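Local coordinates for protein HTLV-2 integrase catalytic core domain (Human T-cell leukemia virus 2, PDB 6QBW) that probably carries out, as the catalytic core of the retroviral integrase, the DNA-processing and strand-joining steps that insert the viral genome into host DNA, at residues P6-Q11 against P64-T69; Y22-H27 against C41-T46; T138-N143 against T151-H156. One frame throughout, in Å; residues are numbered along the deposited sequence.

In the fold
Starting at the N terminus, the chain enters strand 9-19, the middle strand of a mixed five-stranded sheet, and runs on through strands 22-31 and 37-42. These two form the hairpin whose open end, away from the turn, is contact 2, which closes a short loop of 13 residues. Helix 47-61 then leads the chain back to strand 66-68, and contact 1 pairs that strand with the beginning of 9-19. Contact 2 therefore falls wholly within the larger loop that contact 1 completes. Contact 3 comes later, in series, and joins the end of helix 128-142 to the short helix 152-156. It returns to contact 1 in space, where His-156 packs on Pro-6 and Asn-7.

Contact 1: residues P6-Q11 against P64-T69; sequences PNHIWQ and PLHINT
In the central sheet of this RNase H-like fold, the start of strand 9-19 runs parallel to strand 66-68, with Ile-9, Trp-10 and Gln-11 paired to His-66, Ile-67 and Asn-68. Trp-10 is gripped by both ends of its backbone: its N donates to His-66 O at 2.9 Å, and its O accepts from Asn-68 N. Two further bonds extend the pairing toward the N-terminal ends: Leu-65 N to Asn-7 O and His-66 N to His-8 O. Ile-9 sends CG2 to within 3.5 Å of Asn-68 OD1, on the same face of the sheet as the imidazole of His-66. That ring meets the ring of His-8 obliquely, their planes 66° apart. On the opposite face Pro-64 crosses the Trp-10 indole at about a right angle. Its CB sits 3.6 Å from the centroid of the five-membered ring, almost straight above it, a CH-pi contact, while CG and CD lie over the benzo ring. Helix 47-61 also covers this indole, through Phe-54, Ala-57 and Leu-61. What helps fix the rotation of the indole is a bond at its edge, from Trp-10 NE1 to an in-plane lone pair of Asn-7 OD1, 3.0 Å long.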
loop_
_atom_site.group_PDB
_atom_site.type_symbol
_atom_site.label_atom_id
_atom_site.label_comp_id
_atom_site.label_asym_id
_atom_site.label_seq_id
_atom_site.Cartn_x
_atom_site.Cartn_y
_atom_site.Cartn_z
ATOM N N PRO A 6 -19.036 -5.807 -6.357
ATOM C CA PRO A 6 -17.583 -5.922 -6.375
ATOM C C PRO A 6 -17.130 -7.331 -6.004
ATOM O O PRO A 6 -17.696 -7.946 -5.102
ATOM C CB PRO A 6 -17.142 -4.913 -5.314
ATOM C CG PRO A 6 -18.225 -3.891 -5.305
ATOM C CD PRO A 6 -19.484 -4.671 -5.530
ATOM N N ASN A 7 -16.137 -7.831 -6.731
ATOM C CA ASN A 7 -15.547 -9.149 -6.500
ATOM C C ASN A 7 -16.481 -10.337 -6.761
ATOM O O ASN A 7 -16.168 -11.458 -6.374
ATOM C CB ASN A 7 -14.930 -9.228 -5.095
ATOM C CG ASN A 7 -13.854 -8.178 -4.875
ATOM O OD1 ASN A 7 -13.125 -7.815 -5.800
ATOM N ND2 ASN A 7 -13.751 -7.686 -3.649
ATOM N N HIS A 8 -17.603 -10.108 -7.440
ATOM C CA HIS A 8 -18.443 -11.211 -7.902
ATOM C C HIS A 8 -17.738 -11.880 -9.082
ATOM O O HIS A 8 -17.431 -13.068 -9.033
ATOM C CB HIS A 8 -19.848 -10.711 -8.286
ATOM C CG HIS A 8 -20.775 -11.789 -8.768
ATOM N ND1 HIS A 8 -21.904 -11.521 -9.513
ATOM C CD2 HIS A 8 -20.735 -13.135 -8.624
ATOM C CE1 HIS A 8 -22.526 -12.652 -9.796
ATOM N NE2 HIS A 8 -21.835 -13.648 -9.272
ATOM N N ILE A 9 -17.461 -11.103 -10.126
ATOM C CA ILE A 9 -16.813 -11.616 -11.332
ATOM C C ILE A 9 -15.698 -10.683 -11.791
ATOM O O ILE A 9 -15.936 -9.501 -12.027
ATOM C CB ILE A 9 -17.813 -11.745 -12.494
ATOM C CG1 ILE A 9 -18.963 -12.688 -12.130
ATOM C CG2 ILE A 9 -17.107 -12.235 -13.754
ATOM C CD1 ILE A 9 -20.166 -12.533 -13.036
ATOM N N TRP A 10 -14.490 -11.225 -11.919
ATOM C CA TRP A 10 -13.365 -10.503 -12.506
ATOM C C TRP A 10 -13.082 -11.052 -13.892
ATOM O O TRP A 10 -13.483 -12.173 -14.223
ATOM C CB TRP A 10 -12.095 -10.700 -11.681
ATOM C CG TRP A 10 -12.025 -9.991 -10.375
ATOM C CD1 TRP A 10 -13.016 -9.301 -9.748
ATOM C CD2 TRP A 10 -10.892 -9.944 -9.512
ATOM N NE1 TRP A 10 -12.561 -8.807 -8.551
ATOM C CE2 TRP A 10 -11.258 -9.192 -8.383
ATOM C CE3 TRP A 10 -9.594 -10.461 -9.589
ATOM C CZ2 TRP A 10 -10.372 -8.944 -7.332
ATOM C CZ3 TRP A 10 -8.711 -10.210 -8.542
ATOM C CH2 TRP A 10 -9.105 -9.459 -7.432
ATOM N N GLN A 11 -12.376 -10.257 -14.689
ATOM C CA GLN A 11 -11.760 -10.731 -15.914
ATOM C C GLN A 11 -10.257 -10.516 -15.819
ATOM O O GLN A 11 -9.795 -9.554 -15.200
ATOM C CB GLN A 11 -12.323 -9.995 -17.117
ATOM C CG GLN A 11 -13.738 -10.411 -17.464
ATOM C CD GLN A 11 -14.310 -9.625 -18.627
ATOM O OE1 GLN A 11 -13.596 -8.883 -19.301
ATOM N NE2 GLN A 11 -15.608 -9.785 -18.866
ATOM N N PRO A 64 -11.921 -12.524 -5.280
ATOM C CA PRO A 64 -13.064 -12.715 -6.170
ATOM C C PRO A 64 -13.679 -14.112 -6.069
ATOM O O PRO A 64 -12.999 -15.063 -5.701
ATOM C CB PRO A 64 -12.449 -12.523 -7.555
ATOM C CG PRO A 64 -11.060 -13.046 -7.403
ATOM C CD PRO A 64 -10.643 -12.717 -5.992
ATOM N N LEU A 65 -14.955 -14.220 -6.414
ATOM C CA LEU A 65 -15.628 -15.511 -6.501
ATOM C C LEU A 65 -15.361 -16.160 -7.863
ATOM O O LEU A 65 -14.918 -17.304 -7.927
ATOM C CB LEU A 65 -17.134 -15.345 -6.263
ATOM C CG LEU A 65 -17.990 -16.610 -6.387
ATOM C CD1 LEU A 65 -17.483 -17.722 -5.472
ATOM C CD2 LEU A 65 -19.457 -16.297 -6.104
ATOM N N HIS A 66 -15.634 -15.424 -8.941
ATOM C CA HIS A 66 -15.412 -15.903 -10.312
ATOM C C HIS A 66 -14.307 -15.107 -11.010
ATOM O O HIS A 66 -14.158 -13.905 -10.782
ATOM C CB HIS A 66 -16.685 -15.769 -11.154
ATOM C CG HIS A 66 -17.817 -16.635 -10.700
ATOM N ND1 HIS A 66 -17.915 -17.968 -11.036
ATOM C CD2 HIS A 66 -18.918 -16.351 -9.961
ATOM C CE1 HIS A 66 -19.019 -18.471 -10.511
ATOM N NE2 HIS A 66 -19.644 -17.512 -9.852
ATOM N N ILE A 67 -13.550 -15.787 -11.872
ATOM C CA ILE A 67 -12.607 -15.135 -12.776
ATOM C C ILE A 67 -12.766 -15.704 -14.186
ATOM O O ILE A 67 -12.931 -16.908 -14.356
ATOM C CB ILE A 67 -11.144 -15.286 -12.307
ATOM C CG1 ILE A 67 -10.776 -16.751 -12.071
ATOM C CG2 ILE A 67 -10.912 -14.499 -11.030
ATOM C CD1 ILE A 67 -9.281 -16.997 -12.035
ATOM N N ASN A 68 -12.734 -14.832 -15.190
ATOM C CA ASN A 68 -12.807 -15.256 -16.590
ATOM C C ASN A 68 -11.541 -14.842 -17.338
ATOM O O ASN A 68 -11.133 -13.684 -17.286
ATOM C CB ASN A 68 -14.043 -14.663 -17.274
ATOM C CG ASN A 68 -15.344 -15.174 -16.680
ATOM O OD1 ASN A 68 -16.238 -14.396 -16.354
ATOM N ND2 ASN A 68 -15.454 -16.485 -16.532
ATOM N N THR A 69 -10.916 -15.794 -18.023
ATOM C CA THR A 69 -9.698 -15.525 -18.781
ATOM C C THR A 69 -9.774 -16.159 -20.163
ATOM O O THR A 69 -10.726 -16.865 -20.482
ATOM C CB THR A 69 -8.446 -16.073 -18.064
ATOM O OG1 THR A 69 -8.448 -17.507 -18.108
ATOM C CG2 THR A 69 -8.392 -15.596 -16.614
#

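Contact 2: residues Y22-H27 against C41-T46; sequences YKYCLH and CKKKET
This is the open end, away from the turn, of the beta hairpin 22-31/37-42 at one edge of the sheet, where the 37-42 strand gives way to the loop before helix 47-61. Cys-25 and Lys-42 make the antiparallel hydrogen-bonded pair: Cys-25 N donates to Lys-42 O at 2.8 Å, nearly straight at 170°, and Lys-42 N returns a bond to Cys-25 O. Next to it Leu-26 and Cys-41 form a non-hydrogen-bonded pair, Leu-26 CD2 resting 3.9 Å from Cys-41 SG. That sulfur is swung anti to its backbone N (chi1 -156°), which carries it against Tyr-24, 3.5 Å from CB and oblique to the ring. Helix 128-142 covers the same patch, with Leu-128 touching both Tyr-24 and Cys-41. Tyr-22 presents its edge to Tyr-24, and Tyr-22 CD2 lies over the centre of one face of the Tyr-24 ring, 3.5 Å above its plane. Lys-43 bends at chi2 (-79°) and crosses Tyr-22, so that NZ stands over its face, 4.5 Å from the centroid in a cation-pi contact. On the other face of the sheet, with Cys-25, Lys-42 lays its CG 3.5 Å from His-27 ND1, and Lys-44 O lies at the edge of the imidazole. The Tyr-22 face probably gives the Lys-43 ammonium group favourable electrostatic contact. With NE2 buried and without a partner in the model, the His-27 imidazole is probably neutral.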
loop_
_atom_site.group_PDB
_atom_site.type_symbol
_atom_site.label_atom_id
_atom_site.label_comp_id
_atom_site.label_asym_id
_atom_site.label_seq_id
_atom_site.Cartn_x
_atom_site.Cartn_y
_atom_site.Cartn_z
ATOM N N TYR A 22 11.967 -4.061 -25.387
ATOM C CA TYR A 22 11.618 -5.268 -24.631
ATOM C C TYR A 22 10.112 -5.438 -24.480
ATOM O O TYR A 22 9.409 -4.489 -24.136
ATOM C CB TYR A 22 12.256 -5.250 -23.237
ATOM C CG TYR A 22 12.107 -6.576 -22.520
ATOM C CD1 TYR A 22 12.987 -7.622 -22.769
ATOM C CD2 TYR A 22 11.072 -6.795 -21.620
ATOM C CE1 TYR A 22 12.851 -8.843 -22.131
ATOM C CE2 TYR A 22 10.924 -8.014 -20.978
ATOM C CZ TYR A 22 11.818 -9.037 -21.237
ATOM O OH TYR A 22 11.682 -10.253 -20.603
ATOM N N LYS A 23 9.628 -6.656 -24.712
ATOM C CA LYS A 23 8.213 -6.969 -24.517
ATOM C C LYS A 23 7.954 -7.512 -23.115
ATOM O O LYS A 23 8.330 -8.637 -22.790
ATOM C CB LYS A 23 7.707 -7.950 -25.579
ATOM C CG LYS A 23 7.365 -7.258 -26.889
ATOM C CD LYS A 23 7.077 -8.235 -28.018
ATOM C CE LYS A 23 7.166 -7.546 -29.373
ATOM N NZ LYS A 23 7.203 -8.526 -30.493
ATOM N N TYR A 24 7.315 -6.688 -22.291
ATOM C CA TYR A 24 6.883 -7.098 -20.967
ATOM C C TYR A 24 5.550 -7.817 -21.070
ATOM O O TYR A 24 4.857 -7.717 -22.075
ATOM C CB TYR A 24 6.762 -5.884 -20.045
ATOM C CG TYR A 24 8.096 -5.235 -19.768
ATOM C CD1 TYR A 24 8.889 -5.662 -18.708
ATOM C CD2 TYR A 24 8.581 -4.215 -20.581
ATOM C CE1 TYR A 24 10.121 -5.086 -18.455
ATOM C CE2 TYR A 24 9.811 -3.629 -20.334
ATOM C CZ TYR A 24 10.576 -4.070 -19.269
ATOM O OH TYR A 24 11.797 -3.497 -19.014
ATOM N N CYS A 25 5.216 -8.566 -20.028
ATOM C CA CYS A 25 3.918 -9.212 -19.928
ATOM C C CYS A 25 3.115 -8.453 -18.889
ATOM O O CYS A 25 3.447 -8.467 -17.703
ATOM C CB CYS A 25 4.064 -10.683 -19.539
ATOM S SG CYS A 25 4.726 -11.730 -20.859
ATOM N N LEU A 26 2.088 -7.751 -19.355
ATOM C CA LEU A 26 1.162 -7.064 -18.472
ATOM C C LEU A 26 0.067 -8.027 -18.059
ATOM O O LEU A 26 -0.789 -8.377 -18.861
ATOM C CB LEU A 26 0.538 -5.848 -19.162
ATOM C CG LEU A 26 1.460 -4.677 -19.496
ATOM C CD1 LEU A 26 0.613 -3.475 -19.882
ATOM C CD2 LEU A 26 2.386 -4.329 -18.335
ATOM N N HIS A 27 0.118 -8.472 -16.814
ATOM C CA HIS A 27 -0.982 -9.222 -16.227
ATOM C C HIS A 27 -2.019 -8.187 -15.809
ATOM O O HIS A 27 -1.685 -7.227 -15.108
ATOM C CB HIS A 27 -0.496 -10.036 -15.024
ATOM C CG HIS A 27 0.387 -11.190 -15.387
ATOM N ND1 HIS A 27 1.643 -11.027 -15.930
ATOM C CD2 HIS A 27 0.197 -12.526 -15.276
ATOM C CE1 HIS A 27 2.187 -12.213 -16.143
ATOM N NE2 HIS A 27 1.330 -13.139 -15.754
ATOM N N CYS A 41 3.547 -5.612 -14.087
ATOM C CA CYS A 41 4.509 -5.787 -15.165
ATOM C C CYS A 41 5.410 -6.969 -14.833
ATOM O O CYS A 41 5.978 -7.023 -13.745
ATOM C CB CYS A 41 5.352 -4.533 -15.331
ATOM S SG CYS A 41 6.068 -4.361 -16.978
ATOM N N LYS A 42 5.535 -7.912 -15.764
ATOM C CA LYS A 42 6.346 -9.112 -15.546
ATOM C C LYS A 42 7.258 -9.390 -16.741
ATOM O O LYS A 42 6.886 -9.147 -17.888
ATOM C CB LYS A 42 5.448 -10.327 -15.305
ATOM C CG LYS A 42 4.491 -10.193 -14.137
ATOM C CD LYS A 42 5.227 -10.214 -12.813
ATOM C CE LYS A 42 4.246 -10.191 -11.655
ATOM N NZ LYS A 42 4.933 -10.070 -10.344
ATOM N N LYS A 43 8.452 -9.905 -16.462
ATOM C CA LYS A 43 9.376 -10.317 -17.510
ATOM C C LYS A 43 8.853 -11.581 -18.175
ATOM O O LYS A 43 8.831 -11.674 -19.400
ATOM C CB LYS A 43 10.771 -10.565 -16.939
ATOM C CG LYS A 43 11.454 -9.323 -16.385
ATOM C CD LYS A 43 12.043 -8.451 -17.488
ATOM C CE LYS A 43 12.939 -7.354 -16.927
ATOM N NZ LYS A 43 13.903 -6.848 -17.945
ATOM N N LYS A 44 8.419 -12.542 -17.361
ATOM C CA LYS A 44 7.912 -13.823 -17.859
ATOM C C LYS A 44 6.399 -13.969 -17.653
ATOM O O LYS A 44 5.728 -13.042 -17.179
ATOM C CB LYS A 44 8.677 -14.973 -17.198
ATOM C CG LYS A 44 10.105 -15.098 -17.712
ATOM C CD LYS A 44 10.927 -16.151 -16.977
ATOM C CE LYS A 44 11.026 -15.891 -15.476
ATOM N NZ LYS A 44 11.284 -14.465 -15.114
ATOM N N GLU A 45 5.874 -15.129 -18.047
ATOM C CA GLU A 45 4.447 -15.433 -17.939
ATOM C C GLU A 45 4.187 -16.796 -17.267
ATOM O O GLU A 45 3.067 -17.317 -17.327
ATOM C CB GLU A 45 3.845 -15.419 -19.347
ATOM C CG GLU A 45 2.341 -15.235 -19.413
ATOM C CD GLU A 45 1.793 -15.501 -20.805
ATOM O OE1 GLU A 45 2.219 -14.813 -21.763
ATOM O OE2 GLU A 45 0.933 -16.397 -20.940
ATOM N N THR A 46 5.204 -17.361 -16.607
ATOM C CA THR A 46 5.076 -18.690 -15.992
ATOM C C THR A 46 4.165 -18.627 -14.764
ATOM O O THR A 46 3.760 -17.543 -14.340
ATOM C CB THR A 46 6.441 -19.296 -15.588
ATOM O OG1 THR A 46 6.884 -18.737 -14.345
ATOM C CG2 THR A 46 7.496 -19.065 -16.668
#

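Contact 3: residues T138-N143 against T151-H156; sequences TLNQLN and TRWQIH
A bound water is wedged between Leu-139 O and Asn-143 O, near the end of helix 128-142, and Arg-152 N, at the start of helix 152-156; the two helices are inclined at 64°. The water accepts from Arg-152 N at 2.7 Å. Both carbonyls lie unusually close to it, and which of them receives a proton is doubtful. Beside it, Asn-140 O accepts from Trp-153 N at 2.9 Å. The new helix begins with a capping box: Gln-154 N donates to Thr-151 OG1, and Thr-151 N to Gln-154 OE1 at 2.8 Å. Side chains fill in around the junction. Leu-139 CD1 sits over the centre of one guanidinium face of Arg-152, 3.7 Å above the plane. Gln-141 CG lies over the face of the five-membered ring of Trp-153, 4.2 Å from its centroid, a CH-pi contact, while Asn-140 CB comes up to Trp-153 CE3 at 3.6 Å. The Asn-140 amide has its own partner, ND2 bonding to Val-37 O. Beyond the contact, Leu-142 O accepts from Lys-63 NZ of the second subunit. Asn-140 O, the water and the capping box thus take up Trp-153 N, Arg-152 N and Gln-154 N, so the first N-H groups of the helix are satisfied.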
loop_
_atom_site.group_PDB
_atom_site.type_symbol
_atom_site.label_atom_id
_atom_site.label_comp_id
_atom_site.label_asym_id
_atom_site.label_seq_id
_atom_site.Cartn_x
_atom_site.Cartn_y
_atom_site.Cartn_z
ATOM N N THR A 138 -4.242 6.838 -11.829
ATOM C CA THR A 138 -5.069 7.720 -12.653
ATOM C C THR A 138 -6.382 7.024 -13.020
ATOM O O THR A 138 -7.452 7.630 -12.984
ATOM C CB THR A 138 -4.349 8.151 -13.948
ATOM O OG1 THR A 138 -3.126 8.820 -13.626
ATOM C CG2 THR A 138 -5.222 9.093 -14.764
ATOM N N LEU A 139 -6.287 5.745 -13.363
ATOM C CA LEU A 139 -7.440 4.995 -13.813
ATOM C C LEU A 139 -8.395 4.712 -12.662
ATOM O O LEU A 139 -9.583 5.013 -12.748
ATOM C CB LEU A 139 -6.995 3.685 -14.467
ATOM C CG LEU A 139 -8.077 2.860 -15.159
ATOM C CD1 LEU A 139 -8.888 3.742 -16.090
ATOM C CD2 LEU A 139 -7.448 1.702 -15.916
ATOM N N ASN A 140 -7.873 4.148 -11.579
ATOM C CA ASN A 140 -8.725 3.727 -10.469
ATOM C C ASN A 140 -9.313 4.883 -9.663
ATOM O O ASN A 140 -10.496 4.851 -9.311
ATOM C CB ASN A 140 -7.965 2.779 -9.536
ATOM C CG ASN A 140 -7.768 1.402 -10.134
ATOM O OD1 ASN A 140 -8.659 0.870 -10.795
ATOM N ND2 ASN A 140 -6.601 0.807 -9.893
ATOM N N GLN A 141 -8.496 5.897 -9.380
ATOM C CA GLN A 141 -8.838 6.907 -8.371
ATOM C C GLN A 141 -8.959 8.340 -8.892
ATOM O O GLN A 141 -9.444 9.219 -8.176
ATOM C CB GLN A 141 -7.822 6.840 -7.232
ATOM C CG GLN A 141 -7.435 5.402 -6.933
ATOM C CD GLN A 141 -6.701 5.219 -5.631
ATOM O OE1 GLN A 141 -7.112 5.743 -4.590
ATOM N NE2 GLN A 141 -5.613 4.441 -5.672
ATOM N N LEU A 142 -8.550 8.581 -10.131
ATOM C CA LEU A 142 -8.629 9.921 -10.685
ATOM C C LEU A 142 -9.743 10.053 -11.716
ATOM O O LEU A 142 -10.468 11.053 -11.716
ATOM C CB LEU A 142 -7.285 10.310 -11.285
ATOM C CG LEU A 142 -7.012 11.801 -11.394
ATOM C CD1 LEU A 142 -7.176 12.514 -10.059
ATOM C CD2 LEU A 142 -5.609 11.993 -11.940
ATOM N N ASN A 143 -9.881 9.058 -12.591
ATOM C CA ASN A 143 -10.955 9.057 -13.585
ATOM C C ASN A 143 -12.314 8.949 -12.907
ATOM O O ASN A 143 -12.569 8.006 -12.167
ATOM C CB ASN A 143 -10.795 7.903 -14.580
ATOM C CG ASN A 143 -9.624 8.100 -15.523
ATOM O OD1 ASN A 143 -8.704 8.866 -15.243
ATOM N ND2 ASN A 143 -9.652 7.400 -16.648
ATOM N N THR A 151 -15.448 7.349 -8.850
ATOM C CA THR A 151 -14.311 6.709 -9.490
ATOM C C THR A 151 -14.459 5.199 -9.357
ATOM O O THR A 151 -15.292 4.722 -8.590
ATOM C CB THR A 151 -12.996 7.125 -8.817
ATOM O OG1 THR A 151 -13.007 6.708 -7.444
ATOM C CG2 THR A 151 -12.796 8.635 -8.888
ATOM N N ARG A 152 -13.650 4.440 -10.086
ATOM C CA ARG A 152 -13.673 2.983 -9.965
ATOM C C ARG A 152 -13.375 2.526 -8.538
ATOM O O ARG A 152 -14.000 1.591 -8.027
ATOM C CB ARG A 152 -12.642 2.353 -10.889
ATOM C CG ARG A 152 -12.983 2.416 -12.361
ATOM C CD ARG A 152 -11.722 2.238 -13.194
ATOM N NE ARG A 152 -12.022 1.955 -14.596
ATOM C CZ ARG A 152 -12.451 2.855 -15.474
ATOM N NH1 ARG A 152 -12.647 4.124 -15.110
ATOM N NH2 ARG A 152 -12.691 2.479 -16.728
ATOM N N TRP A 153 -12.409 3.188 -7.909
ATOM C CA TRP A 153 -11.995 2.849 -6.547
ATOM C C TRP A 153 -13.136 3.060 -5.542
ATOM O O TRP A 153 -13.368 2.221 -4.670
ATOM C CB TRP A 153 -10.766 3.674 -6.147
ATOM C CG TRP A 153 -9.834 2.962 -5.241
ATOM C CD1 TRP A 153 -9.493 3.319 -3.976
ATOM C CD2 TRP A 153 -9.112 1.760 -5.530
ATOM N NE1 TRP A 153 -8.601 2.417 -3.456
ATOM C CE2 TRP A 153 -8.352 1.449 -4.389
ATOM C CE3 TRP A 153 -9.037 0.917 -6.644
ATOM C CZ2 TRP A 153 -7.529 0.329 -4.321
ATOM C CZ3 TRP A 153 -8.215 -0.196 -6.582
ATOM C CH2 TRP A 153 -7.469 -0.478 -5.425
ATOM N N GLN A 154 -13.848 4.175 -5.678
ATOM C CA GLN A 154 -14.998 4.454 -4.827
ATOM C C GLN A 154 -16.071 3.372 -4.951
ATOM O O GLN A 154 -16.566 2.865 -3.948
ATOM C CB GLN A 154 -15.592 5.826 -5.161
ATOM C CG GLN A 154 -14.758 6.989 -4.652
ATOM C CD GLN A 154 -15.216 8.328 -5.196
ATOM O OE1 GLN A 154 -15.138 8.582 -6.396
ATOM N NE2 GLN A 154 -15.682 9.197 -4.312
ATOM N N ILE A 155 -16.411 3.017 -6.187
ATOM C CA ILE A 155 -17.474 2.048 -6.458
ATOM C C ILE A 155 -17.115 0.664 -5.940
ATOM O O ILE A 155 -17.993 -0.102 -5.547
ATOM C CB ILE A 155 -17.802 1.988 -7.970
ATOM C CG1 ILE A 155 -18.565 3.250 -8.387
ATOM C CG2 ILE A 155 -18.635 0.761 -8.317
ATOM C CD1 ILE A 155 -18.644 3.461 -9.885
ATOM N N HIS A 156 -15.823 0.353 -5.939
ATOM C CA HIS A 156 -15.338 -0.949 -5.490
ATOM C C HIS A 156 -15.376 -1.107 -3.965
ATOM O O HIS A 156 -15.669 -2.197 -3.476
ATOM C CB HIS A 156 -13.909 -1.198 -6.013
ATOM C CG HIS A 156 -13.512 -2.642 -6.014
ATOM N ND1 HIS A 156 -13.903 -3.521 -7.003
ATOM C CD2 HIS A 156 -12.774 -3.364 -5.139
ATOM C CE1 HIS A 156 -13.420 -4.722 -6.737
ATOM N NE2 HIS A 156 -12.730 -4.653 -5.612
HETATM O O HOH W 1 -12.037 5.532 -11.995
#